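Local structure of probable sulfate-binding lipoprotein SubI (6DDN) at residues L265-T270 and A276-R281; R117-K120 and D125-W128; F283-Q288 and R299-A304. The protein probably binds sulfate outside the cell membrane and carries it to a membrane transporter as the receptor of a sulfate uptake system. One frame throughout, in Å; residues are numbered along the deposited sequence.

Contact 1: L265-T270 and A276-R281; sequences LAVVAT and AATAFR. With SO4 (sulfate ion), chain F.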
loop_
_atom_site.group_PDB
_atom_site.type_symbol
_atom_site.label_atom_id
_atom_site.label_comp_id
_atom_site.label_asym_id
_atom_site.label_seq_id
_atom_site.Cartn_x
_atom_site.Cartn_y
_atom_site.Cartn_z
ATOM N N LEU A 265 -8.591 -1.932 -5.657
ATOM C CA LEU A 265 -9.812 -2.406 -5.025
ATOM C C LEU A 265 -10.716 -2.989 -6.098
ATOM O O LEU A 265 -10.865 -2.406 -7.175
ATOM C CB LEU A 265 -10.540 -1.275 -4.284
ATOM C CG LEU A 265 -12.000 -1.502 -3.884
ATOM C CD1 LEU A 265 -12.100 -2.259 -2.568
ATOM C CD2 LEU A 265 -12.737 -0.173 -3.798
ATOM N N ALA A 266 -11.319 -4.137 -5.804
ATOM C CA ALA A 266 -12.188 -4.800 -6.764
ATOM C C ALA A 266 -13.274 -5.562 -6.023
ATOM O O ALA A 266 -13.083 -6.001 -4.886
ATOM C CB ALA A 266 -11.402 -5.749 -7.674
ATOM N N VAL A 267 -14.415 -5.711 -6.680
ATOM C CA VAL A 267 -15.501 -6.526 -6.154
ATOM C C VAL A 267 -15.203 -7.989 -6.451
ATOM O O VAL A 267 -14.719 -8.332 -7.537
ATOM C CB VAL A 267 -16.845 -6.082 -6.762
ATOM C CG1 VAL A 267 -17.858 -7.213 -6.733
ATOM C CG2 VAL A 267 -17.381 -4.864 -6.025
ATOM N N VAL A 268 -15.468 -8.857 -5.480
ATOM C CA VAL A 268 -15.275 -10.291 -5.666
ATOM C C VAL A 268 -16.439 -10.832 -6.486
ATOM O O VAL A 268 -17.605 -10.671 -6.110
ATOM C CB VAL A 268 -15.158 -11.014 -4.318
ATOM C CG1 VAL A 268 -15.473 -12.494 -4.481
ATOM C CG2 VAL A 268 -13.769 -10.822 -3.736
ATOM N N ALA A 269 -16.123 -11.476 -7.613
ATOM C CA ALA A 269 -17.168 -11.943 -8.518
ATOM C C ALA A 269 -18.006 -13.054 -7.899
ATOM O O ALA A 269 -19.211 -13.133 -8.157
ATOM C CB ALA A 269 -16.548 -12.414 -9.833
ATOM N N THR A 270 -17.399 -13.911 -7.083
ATOM C CA THR A 270 -18.097 -15.049 -6.494
ATOM C C THR A 270 -18.951 -14.671 -5.290
ATOM O O THR A 270 -19.368 -15.563 -4.544
ATOM C CB THR A 270 -17.090 -16.126 -6.088
ATOM O OG1 THR A 270 -16.219 -15.610 -5.075
ATOM C CG2 THR A 270 -16.263 -16.542 -7.284
ATOM N N ALA A 276 -24.732 -4.825 -2.788
ATOM C CA ALA A 276 -24.072 -4.042 -1.748
ATOM C C ALA A 276 -22.582 -3.896 -2.025
ATOM O O ALA A 276 -22.008 -2.823 -1.805
ATOM C CB ALA A 276 -24.302 -4.684 -0.381
ATOM N N ALA A 277 -21.938 -4.965 -2.504
ATOM C CA ALA A 277 -20.506 -4.908 -2.775
ATOM C C ALA A 277 -20.180 -3.852 -3.824
ATOM O O ALA A 277 -19.195 -3.115 -3.688
ATOM C CB ALA A 277 -19.998 -6.282 -3.211
ATOM N N THR A 278 -20.997 -3.756 -4.877
ATOM C CA THR A 278 -20.799 -2.694 -5.860
ATOM C C THR A 278 -21.076 -1.325 -5.250
ATOM O O THR A 278 -20.351 -0.361 -5.521
ATOM C CB THR A 278 -21.692 -2.920 -7.079
ATOM O OG1 THR A 278 -21.466 -4.235 -7.599
ATOM C CG2 THR A 278 -21.397 -1.893 -8.161
ATOM N N ALA A 279 -22.120 -1.223 -4.425
ATOM C CA ALA A 279 -22.417 0.044 -3.767
ATOM C C ALA A 279 -21.271 0.470 -2.859
ATOM O O ALA A 279 -20.895 1.648 -2.833
ATOM C CB ALA A 279 -23.720 -0.069 -2.974
ATOM N N PHE A 280 -20.691 -0.477 -2.121
ATOM C CA PHE A 280 -19.584 -0.146 -1.232
ATOM C C PHE A 280 -18.327 0.225 -2.006
ATOM O O PHE A 280 -17.534 1.048 -1.535
ATOM C CB PHE A 280 -19.296 -1.313 -0.289
ATOM C CG PHE A 280 -18.339 -0.975 0.814
ATOM C CD1 PHE A 280 -18.450 0.221 1.500
ATOM C CD2 PHE A 280 -17.331 -1.852 1.169
ATOM C CE1 PHE A 280 -17.573 0.535 2.519
ATOM C CE2 PHE A 280 -16.449 -1.541 2.190
ATOM C CZ PHE A 280 -16.571 -0.347 2.863
ATOM N N ARG A 281 -18.124 -0.363 -3.187
ATOM C CA ARG A 281 -16.961 -0.010 -3.991
ATOM C C ARG A 281 -17.129 1.366 -4.625
ATOM O O ARG A 281 -16.211 2.194 -4.590
ATOM C CB ARG A 281 -16.719 -1.066 -5.069
ATOM C CG ARG A 281 -15.553 -0.731 -5.983
ATOM C CD ARG A 281 -15.731 -1.336 -7.359
ATOM N NE ARG A 281 -16.808 -0.687 -8.101
ATOM C CZ ARG A 281 -17.437 -1.236 -9.136
ATOM N NH1 ARG A 281 -17.095 -2.447 -9.553
ATOM N NH2 ARG A 281 -18.409 -0.575 -9.754
HETATM S S SO4 F . -27.289 -7.543 -1.947
HETATM O O1 SO4 F . -26.722 -8.633 -1.158
HETATM O O2 SO4 F . -28.388 -6.936 -1.201
HETATM O O3 SO4 F . -26.261 -6.540 -2.200
HETATM O O4 SO4 F . -27.783 -8.058 -3.221
HETATM O O HOH W 1 -14.640 -4.407 -8.947
#
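Strand 265-267 and helical segment 276-281 (of helix 274-284) run nearly antiparallel, at 159° with their axes 8.5 Å apart, and Val-267 sits opposite Ala-277 with 6.3 Å between their CA atoms. This is a strand-turn-helix unit of the solute-binding-protein fold: the chain leaves the sheet, turns, and lays its helix back over the strand it has just left. Val-267 does most of the packing. Its CG2, set beside the backbone N (chi1 156° puts CG1 anti to that N), lies 3.4 Å from Ala-277 O, a carbonyl already taken by Arg-281 N in the helix. The same methyl meets Ala-277 CB and Arg-281 CB. Next to it, Leu-265 CD2 rests 3.6 Å from Arg-281 CG, so the arginine's aliphatic stem packs on both strand side chains. Leu-106 of the neighbouring strand also touches Val-267 and Arg-281, while Phe-280 turns to Phe-73 and Ile-70 of helix 63-74. The arginine bends at chi3 (70°) and NH1 turns to a water that joins the two segments: it accepts from Val-267 N at 2.6 Å and from Arg-281 NH1 at 3.2 Å, in the guanidinium plane.

Contact 2: R117-K120 and D125-W128; sequences RLVK and DKDW. With SO4 (sulfate ion), chain E.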
loop_
_atom_site.group_PDB
_atom_site.type_symbol
_atom_site.label_atom_id
_atom_site.label_comp_id
_atom_site.label_asym_id
_atom_site.label_seq_id
_atom_site.Cartn_x
_atom_site.Cartn_y
_atom_site.Cartn_z
ATOM N N ARG A 117 -4.074 -12.317 -9.400
ATOM C CA ARG A 117 -4.188 -13.708 -8.970
ATOM C C ARG A 117 -5.648 -14.120 -8.841
ATOM O O ARG A 117 -6.027 -15.224 -9.248
ATOM C CB ARG A 117 -3.453 -13.918 -7.646
ATOM C CG ARG A 117 -3.620 -15.324 -7.074
ATOM C CD ARG A 117 -3.078 -15.443 -5.657
ATOM N NE ARG A 117 -1.622 -15.349 -5.608
ATOM C CZ ARG A 117 -0.956 -14.250 -5.266
ATOM N NH1 ARG A 117 0.369 -14.253 -5.249
ATOM N NH2 ARG A 117 -1.616 -13.147 -4.940
ATOM N N LEU A 118 -6.484 -13.239 -8.289
ATOM C CA LEU A 118 -7.906 -13.543 -8.169
ATOM C C LEU A 118 -8.596 -13.550 -9.526
ATOM O O LEU A 118 -9.548 -14.312 -9.731
ATOM C CB LEU A 118 -8.581 -12.540 -7.237
ATOM C CG LEU A 118 -8.043 -12.527 -5.809
ATOM C CD1 LEU A 118 -9.049 -11.875 -4.901
ATOM C CD2 LEU A 118 -7.741 -13.936 -5.337
ATOM N N VAL A 119 -8.143 -12.709 -10.457
ATOM C CA VAL A 119 -8.694 -12.740 -11.807
ATOM C C VAL A 119 -8.330 -14.050 -12.493
ATOM O O VAL A 119 -9.173 -14.695 -13.128
ATOM C CB VAL A 119 -8.207 -11.524 -12.615
ATOM C CG1 VAL A 119 -8.885 -11.486 -13.972
ATOM C CG2 VAL A 119 -8.475 -10.240 -11.856
ATOM N N LYS A 120 -7.067 -14.466 -12.363
ATOM C CA LYS A 120 -6.630 -15.751 -12.893
ATOM C C LYS A 120 -7.427 -16.914 -12.317
ATOM O O LYS A 120 -7.514 -17.969 -12.955
ATOM C CB LYS A 120 -5.141 -15.951 -12.603
ATOM C CG LYS A 120 -4.376 -16.693 -13.683
ATOM C CD LYS A 120 -3.840 -15.743 -14.744
ATOM C CE LYS A 120 -3.008 -16.486 -15.780
ATOM N NZ LYS A 120 -3.754 -17.617 -16.399
ATOM N N ASP A 125 -13.794 -10.412 -11.530
ATOM C CA ASP A 125 -14.077 -10.173 -12.937
ATOM C C ASP A 125 -12.976 -9.299 -13.536
ATOM O O ASP A 125 -12.381 -8.458 -12.859
ATOM C CB ASP A 125 -15.455 -9.513 -13.092
ATOM C CG ASP A 125 -15.791 -9.148 -14.536
ATOM O OD1 ASP A 125 -16.879 -9.548 -14.993
ATOM O OD2 ASP A 125 -14.997 -8.461 -15.215
ATOM N N LYS A 126 -12.710 -9.510 -14.827
ATOM C CA LYS A 126 -11.627 -8.790 -15.492
ATOM C C LYS A 126 -11.950 -7.316 -15.722
ATOM O O LYS A 126 -11.031 -6.524 -15.969
ATOM C CB LYS A 126 -11.298 -9.468 -16.821
ATOM C CG LYS A 126 -11.566 -10.969 -16.829
ATOM C CD LYS A 126 -11.921 -11.454 -18.225
ATOM C CE LYS A 126 -12.244 -12.937 -18.222
ATOM N NZ LYS A 126 -13.290 -13.277 -17.214
ATOM N N ASP A 127 -13.225 -6.929 -15.625
ATOM C CA ASP A 127 -13.669 -5.551 -15.829
ATOM C C ASP A 127 -13.165 -4.602 -14.747
ATOM O O ASP A 127 -13.468 -3.408 -14.774
ATOM C CB ASP A 127 -15.202 -5.476 -15.868
ATOM C CG ASP A 127 -15.853 -5.749 -14.501
ATOM O OD1 ASP A 127 -17.095 -5.850 -14.459
ATOM O OD2 ASP A 127 -15.149 -5.891 -13.475
ATOM N N TRP A 128 -12.444 -5.143 -13.768
ATOM C CA TRP A 128 -12.211 -4.425 -12.523
ATOM C C TRP A 128 -11.317 -3.205 -12.704
ATOM O O TRP A 128 -11.320 -2.320 -11.842
ATOM C CB TRP A 128 -11.610 -5.385 -11.497
ATOM C CG TRP A 128 -10.186 -5.669 -11.771
ATOM C CD1 TRP A 128 -9.678 -6.643 -12.582
ATOM C CD2 TRP A 128 -9.067 -4.955 -11.248
ATOM N NE1 TRP A 128 -8.305 -6.581 -12.587
ATOM C CE2 TRP A 128 -7.906 -5.551 -11.776
ATOM C CE3 TRP A 128 -8.935 -3.867 -10.381
ATOM C CZ2 TRP A 128 -6.629 -5.096 -11.463
ATOM C CZ3 TRP A 128 -7.670 -3.417 -10.072
ATOM C CH2 TRP A 128 -6.533 -4.030 -10.610
HETATM S S SO4 E . 1.135 -17.950 -5.676
HETATM O O1 SO4 E . -0.189 -18.543 -5.511
HETATM O O2 SO4 E . 1.621 -17.476 -4.383
HETATM O O3 SO4 E . 2.058 -18.950 -6.202
HETATM O O4 SO4 E . 1.055 -16.830 -6.608
#
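Sulfate O4 is gripped twice by Arg-117, from NH1 at 3.0 Å and from NE at 3.2 Å, with the anion at the edge of the guanidinium. Arg-96 NE of helix 91-99 holds the same ion, and Arg-117 NH2 makes a salt bridge with Asp-114. The ion probably comes from the crystallisation liquor. On another side of helix 117-120, Val-119 alone carries the packing of the helix on the loop 125-128. One methyl goes to each partner: CG1, anti to the backbone N (chi1 -175°), lies 4.0 Å from Lys-126 CG, and CG2 comes 3.7 Å from Trp-128 NE1 on the pyrrole part of the indole, with the two side chains at about a right angle. Trp-128 also packs on Pro-264 and Ala-266 of strand 257-267. The loop bends as an Asx turn, Asp-127 N pointing at Asp-125 OD2, though the modelled bond is too short to be taken literally. Leu-118 shares a backbone bond with Val-124 and packs on helix 91-99. No hydrogen bond crosses between the two segments: apolar contact through one valine joins them, while the charged groups belong to the surface, where the paired arginines would probably welcome an anion.

Contact 3: F283-Q288 and R299-A304; sequences FQYTVQ and RPVDPA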
loop_
_atom_site.group_PDB
_atom_site.type_symbol
_atom_site.label_atom_id
_atom_site.label_comp_id
_atom_site.label_asym_id
_atom_site.label_seq_id
_atom_site.Cartn_x
_atom_site.Cartn_y
_atom_site.Cartn_z
ATOM N N PHE A 283 -18.979 3.782 -3.621
ATOM C CA PHE A 283 -18.981 4.819 -2.595
ATOM C C PHE A 283 -17.581 5.366 -2.346
ATOM O O PHE A 283 -17.434 6.526 -1.946
ATOM C CB PHE A 283 -19.576 4.269 -1.297
ATOM C CG PHE A 283 -19.635 5.274 -0.182
ATOM C CD1 PHE A 283 -20.634 6.233 -0.146
ATOM C CD2 PHE A 283 -18.694 5.256 0.835
ATOM C CE1 PHE A 283 -20.692 7.157 0.880
ATOM C CE2 PHE A 283 -18.746 6.177 1.862
ATOM C CZ PHE A 283 -19.746 7.129 1.885
ATOM N N GLN A 284 -16.546 4.554 -2.585
ATOM C CA GLN A 284 -15.179 4.991 -2.323
ATOM C C GLN A 284 -14.771 6.148 -3.222
ATOM O O GLN A 284 -13.990 7.013 -2.805
ATOM C CB GLN A 284 -14.210 3.822 -2.502
ATOM C CG GLN A 284 -14.530 2.617 -1.641
ATOM C CD GLN A 284 -14.801 2.997 -0.203
ATOM O OE1 GLN A 284 -14.090 3.818 0.377
ATOM N NE2 GLN A 284 -15.840 2.410 0.378
ATOM N N TYR A 285 -15.281 6.184 -4.449
ATOM C CA TYR A 285 -14.920 7.228 -5.397
ATOM C C TYR A 285 -15.758 8.490 -5.238
ATOM O O TYR A 285 -15.546 9.450 -5.986
ATOM C CB TYR A 285 -15.036 6.691 -6.827
ATOM C CG TYR A 285 -14.069 5.563 -7.104
ATOM C CD1 TYR A 285 -12.768 5.823 -7.509
ATOM C CD2 TYR A 285 -14.452 4.238 -6.938
ATOM C CE1 TYR A 285 -11.875 4.795 -7.751
ATOM C CE2 TYR A 285 -13.565 3.201 -7.180
ATOM C CZ TYR A 285 -12.278 3.486 -7.587
ATOM O OH TYR A 285 -11.392 2.461 -7.829
ATOM N N THR A 286 -16.693 8.513 -4.292
ATOM C CA THR A 286 -17.447 9.727 -4.026
ATOM C C THR A 286 -16.528 10.806 -3.464
ATOM O O THR A 286 -15.427 10.536 -2.976
ATOM C CB THR A 286 -18.585 9.458 -3.042
ATOM O OG1 THR A 286 -18.039 9.022 -1.791
ATOM C CG2 THR A 286 -19.525 8.393 -3.585
ATOM N N VAL A 287 -16.999 12.051 -3.541
ATOM C CA VAL A 287 -16.211 13.168 -3.030
ATOM C C VAL A 287 -15.956 12.997 -1.538
ATOM O O VAL A 287 -14.833 13.195 -1.055
ATOM C CB VAL A 287 -16.916 14.500 -3.343
ATOM C CG1 VAL A 287 -16.402 15.609 -2.436
ATOM C CG2 VAL A 287 -16.734 14.865 -4.812
ATOM N N GLN A 288 -16.987 12.598 -0.789
ATOM C CA GLN A 288 -16.850 12.454 0.657
ATOM C C GLN A 288 -15.830 11.381 1.012
ATOM O O GLN A 288 -14.921 11.615 1.817
ATOM C CB GLN A 288 -18.206 12.131 1.284
ATOM C CG GLN A 288 -18.178 12.065 2.802
ATOM C CD GLN A 288 -19.397 11.372 3.381
ATOM O OE1 GLN A 288 -20.170 10.739 2.659
ATOM N NE2 GLN A 288 -19.572 11.484 4.693
ATOM N N ARG A 299 -3.444 8.957 -0.037
ATOM C CA ARG A 299 -3.512 9.935 -1.113
ATOM C C ARG A 299 -4.678 9.626 -2.044
ATOM O O ARG A 299 -4.706 8.551 -2.655
ATOM C CB ARG A 299 -2.192 9.960 -1.877
ATOM C CG ARG A 299 -1.118 10.736 -1.144
ATOM C CD ARG A 299 0.276 10.426 -1.643
ATOM N NE ARG A 299 1.280 11.129 -0.849
ATOM C CZ ARG A 299 2.066 12.094 -1.317
ATOM N NH1 ARG A 299 1.967 12.480 -2.583
ATOM N NH2 ARG A 299 2.946 12.678 -0.515
ATOM N N PRO A 300 -5.648 10.521 -2.182
ATOM C CA PRO A 300 -6.822 10.225 -3.007
ATOM C C PRO A 300 -6.526 10.365 -4.492
ATOM O O PRO A 300 -5.580 11.034 -4.911
ATOM C CB PRO A 300 -7.838 11.278 -2.552
ATOM C CG PRO A 300 -6.986 12.442 -2.160
ATOM C CD PRO A 300 -5.734 11.851 -1.553
ATOM N N VAL A 301 -7.373 9.711 -5.292
ATOM C CA VAL A 301 -7.264 9.785 -6.746
ATOM C C VAL A 301 -8.179 10.840 -7.352
ATOM O O VAL A 301 -7.998 11.194 -8.527
ATOM C CB VAL A 301 -7.547 8.417 -7.403
ATOM C CG1 VAL A 301 -6.542 7.386 -6.922
ATOM C CG2 VAL A 301 -8.968 7.968 -7.111
ATOM N N ASP A 302 -9.151 11.344 -6.601
ATOM C CA ASP A 302 -9.987 12.437 -7.077
ATOM C C ASP A 302 -9.120 13.674 -7.281
ATOM O O ASP A 302 -8.553 14.189 -6.304
ATOM C CB ASP A 302 -11.107 12.727 -6.080
ATOM C CG ASP A 302 -12.181 13.639 -6.650
ATOM O OD1 ASP A 302 -11.841 14.669 -7.274
ATOM O OD2 ASP A 302 -13.376 13.326 -6.468
ATOM N N PRO A 303 -8.990 14.182 -8.509
ATOM C CA PRO A 303 -8.081 15.317 -8.740
ATOM C C PRO A 303 -8.461 16.573 -7.975
ATOM O O PRO A 303 -7.584 17.405 -7.711
ATOM C CB PRO A 303 -8.172 15.534 -10.258
ATOM C CG PRO A 303 -9.486 14.940 -10.645
ATOM C CD PRO A 303 -9.668 13.757 -9.744
ATOM N N ALA A 304 -9.732 16.740 -7.606
ATOM C CA ALA A 304 -10.123 17.896 -6.808
ATOM C C ALA A 304 -9.775 17.700 -5.336
ATOM O O ALA A 304 -9.270 18.624 -4.687
ATOM C CB ALA A 304 -11.616 18.175 -6.974
#
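Asp-302 and Val-287 make the closest approach of this surface contact, with Val-287 CG2 lying 4.0 Å from Asp-302 OD2, but Tyr-285 and Asp-302 carry most of the buried surface; CE1 of the tyrosine ring stands 4.4 Å from Val-301 CG2. Only about 120 Å² is buried between the segments. The firm parts are the turns on either side of the seam. In the first, where helix 274-284 gives way to helix 287-295, Phe-283 O accepts from both Thr-286 N at 3.2 Å and Thr-286 OG1 at 2.6 Å, the hydroxyl lying in the carbonyl plane. With chi1 at 62° the Thr-286 hydroxyl also caps Ala-289 N, making Thr-286 the N-cap of the following helix. In the second, Asp-302 is the N-cap of helix 303-308: its CG is anti to the backbone N, and OD1 takes Ala-304 N at 3.0 Å on the anti side of the carboxylate, 15° out of its plane. The other oxygen, OD2, is the one turned to Val-287. Gln-290 ties the two segments through a third residue, its OE1 accepting from Asp-302 N and its NE2 donating to Gln-284 O. Away from the seam, Tyr-285 packs on Thr-133 and Pro-137. Val-287 is the exposed side and borders a PEG molecule, probably from the crystallisation liquor, held by the backbone N atoms of Val-287 and Gln-288. No hydrogen bond passes directly from one segment to the other. The chemistry is therefore that of two helix starts, each capped by its own side chain; the N-terminal dipole of helix 303-308 would probably help stabilise the negative charge of Asp-302, and the direct contact adds two valine methyls, one near the carboxylate and one near the tyrosine ring.

Along the chain the contacts come in series: contact 2 closes first, then contact 1, then contact 3. Strand 257-267 connects the first two, whose centres lie 12 Å apart; Ala-266 CB packs 3.8 Å from Trp-128 CB, so the loop after helix 113-120 rests on the strand that contact 1 covers from its helix. Helix 274-284 carries the thread onward, from contact 1 to its end in contact 3, about 17 Å away between centres, where Leu-265 CD2 still touches Gln-284 CG. Contacts 2 and 3 do not touch: their nearest atoms are about 6 Å apart and their centres 23 Å. Helix and loops thus pack on strand 257-267 and its sheet, within the solute-binding-protein fold.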